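Local coordinates for multicopper oxidase (PDB 6TTD), which probably couples the oxidation of metal ions or, in this laboratory-evolved laccase-like variant, organic substrates to the reduction of dioxygen to water, at residues 456-461 against 503-508. Sequence-based numbering, arbitrary orientation.
Sequences HGFQFQ and QIYLLH. With CU (copper (II) ion), chain D.
In the trinuclear copper centre of this multicopper oxidase, His456 and His508 bind the same copper ion, through NE2 of His456 at 2.0 Å and NE2 of His508 at 2.1 Å; His161 completes its set of histidines. NE2 of His456 lies at the edge of the His508 ring, close to its plane, with the ring planes turned 67° apart. With CG anti to the carbonyl carbon (chi1 -66°), His456 runs alongside Leu506, whose CB sits over one imidazole face, 3.7 Å from the His456 ring centroid; OD2 of Asp129 accepts a hydrogen bond from His456 ND1, helping to fix the ring's rotation. Strands 451-455 and 503-509 are antiparallel neighbours in the C-terminal cupredoxin domain, and the nearly straight bond from His456 N to Leu506 O (2.9 Å) ties the end of their pairing to the copper site. Beyond it, Gly457 CA lies over the Tyr505 ring, 3.5 Å from its centroid; a side chain there would strike Tyr505 CD2, and the backbone angles (phi 93°) themselves call for glycine. A water donates to Gly457 O and Tyr505 OH, the hydroxyl also bonding Ala124 O. Replacing Tyr505 by alanine is likely to uncover Gly457 CA and cost the water one anchor. Phe458 CE2 approaches Tyr505 CE2 obliquely at 3.6 Å.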
# COMPACT_ATOMS: atom_id res chain seq x y z
N HIS A 456 4.12 -5.08 10.07
CA HIS A 456 2.90 -4.66 10.73
C HIS A 456 3.26 -3.92 12.03
O HIS A 456 4.39 -4.05 12.56
CB HIS A 456 2.02 -5.88 11.05
CG HIS A 456 1.50 -6.60 9.84
ND1 HIS A 456 0.28 -7.29 9.85
CD2 HIS A 456 2.02 -6.77 8.60
CE1 HIS A 456 0.10 -7.85 8.66
NE2 HIS A 456 1.14 -7.55 7.89
N GLY A 457 2.28 -3.19 12.57
CA GLY A 457 2.33 -2.68 13.92
C GLY A 457 2.87 -1.29 14.08
O GLY A 457 2.38 -0.54 14.93
N PHE A 458 3.90 -0.92 13.30
CA PHE A 458 4.59 0.36 13.44
C PHE A 458 4.98 0.88 12.07
O PHE A 458 5.27 0.08 11.16
CB PHE A 458 5.87 0.23 14.30
CG PHE A 458 5.64 -0.45 15.61
CD1 PHE A 458 5.13 0.27 16.71
CD2 PHE A 458 5.87 -1.83 15.75
CE1 PHE A 458 4.86 -0.38 17.93
CE2 PHE A 458 5.61 -2.50 16.99
CZ PHE A 458 5.10 -1.78 18.06
N GLN A 459 5.07 2.22 11.93
CA GLN A 459 5.86 2.80 10.83
C GLN A 459 7.33 2.82 11.23
O GLN A 459 7.68 2.52 12.37
CB GLN A 459 5.36 4.21 10.47
CG GLN A 459 3.97 4.19 9.85
CD GLN A 459 2.87 4.09 10.88
OE1 GLN A 459 3.07 4.41 12.04
NE2 GLN A 459 1.69 3.65 10.46
N PHE A 460 8.20 3.23 10.31
CA PHE A 460 9.62 3.30 10.63
C PHE A 460 10.24 4.43 9.81
O PHE A 460 9.60 5.03 8.94
CB PHE A 460 10.31 1.95 10.34
CG PHE A 460 10.10 1.47 8.95
CD1 PHE A 460 10.85 2.03 7.88
CD2 PHE A 460 9.14 0.46 8.69
CE1 PHE A 460 10.62 1.60 6.55
CE2 PHE A 460 8.90 0.03 7.39
CZ PHE A 460 9.62 0.58 6.32
N GLN A 461 11.51 4.74 10.11
CA GLN A 461 12.26 5.74 9.36
C GLN A 461 13.45 5.07 8.69
O GLN A 461 14.18 4.30 9.33
CB GLN A 461 12.72 6.88 10.28
CG GLN A 461 11.46 7.59 10.81
CD GLN A 461 11.76 8.68 11.82
OE1 GLN A 461 12.92 8.88 12.20
NE2 GLN A 461 10.70 9.40 12.25
N GLN A 503 2.17 -8.02 21.72
CA GLN A 503 1.68 -7.96 20.33
C GLN A 503 2.48 -8.94 19.50
O GLN A 503 3.68 -9.07 19.70
CB GLN A 503 1.86 -6.56 19.76
CG GLN A 503 1.21 -5.52 20.66
CD GLN A 503 -0.27 -5.75 20.70
OE1 GLN A 503 -0.89 -5.93 19.64
NE2 GLN A 503 -0.84 -5.83 21.91
N ILE A 504 1.81 -9.64 18.59
CA ILE A 504 2.47 -10.50 17.60
C ILE A 504 2.22 -9.81 16.27
O ILE A 504 1.07 -9.70 15.82
CB ILE A 504 1.90 -11.92 17.62
CG1 ILE A 504 2.05 -12.57 19.02
CG2 ILE A 504 2.43 -12.79 16.45
CD1 ILE A 504 3.52 -12.69 19.55
N TYR A 505 3.29 -9.28 15.67
CA TYR A 505 3.20 -8.55 14.41
C TYR A 505 4.00 -9.27 13.32
O TYR A 505 5.06 -9.84 13.58
CB TYR A 505 3.76 -7.14 14.62
CG TYR A 505 2.89 -6.22 15.43
CD1 TYR A 505 1.52 -6.11 15.18
CD2 TYR A 505 3.45 -5.42 16.43
CE1 TYR A 505 0.70 -5.23 15.88
CE2 TYR A 505 2.63 -4.52 17.19
CZ TYR A 505 1.24 -4.43 16.87
OH TYR A 505 0.42 -3.54 17.56
N LEU A 506 3.52 -9.18 12.09
CA LEU A 506 4.22 -9.81 10.97
C LEU A 506 5.36 -8.93 10.46
O LEU A 506 5.31 -7.70 10.51
CB LEU A 506 3.25 -10.07 9.81
CG LEU A 506 2.13 -11.00 10.21
CD1 LEU A 506 1.22 -11.08 9.04
CD2 LEU A 506 2.77 -12.37 10.44
N LEU A 507 6.38 -9.57 9.91
CA LEU A 507 7.38 -8.91 9.09
C LEU A 507 7.46 -9.73 7.82
O LEU A 507 7.64 -10.95 7.91
CB LEU A 507 8.72 -8.87 9.83
CG LEU A 507 9.90 -8.30 9.04
CD1 LEU A 507 10.99 -7.79 9.95
CD2 LEU A 507 10.48 -9.35 8.09
N HIS A 508 7.26 -9.12 6.64
CA HIS A 508 7.22 -9.96 5.46
C HIS A 508 7.43 -9.15 4.19
O HIS A 508 7.40 -7.91 4.18
CB HIS A 508 5.89 -10.72 5.34
CG HIS A 508 4.68 -9.83 5.10
ND1 HIS A 508 4.28 -9.42 3.84
CD2 HIS A 508 3.76 -9.35 5.97
CE1 HIS A 508 3.18 -8.69 3.95
NE2 HIS A 508 2.83 -8.64 5.22
CU CU D . 0.98 -8.06 5.97
O HOH W 1 1.03 -0.87 17.26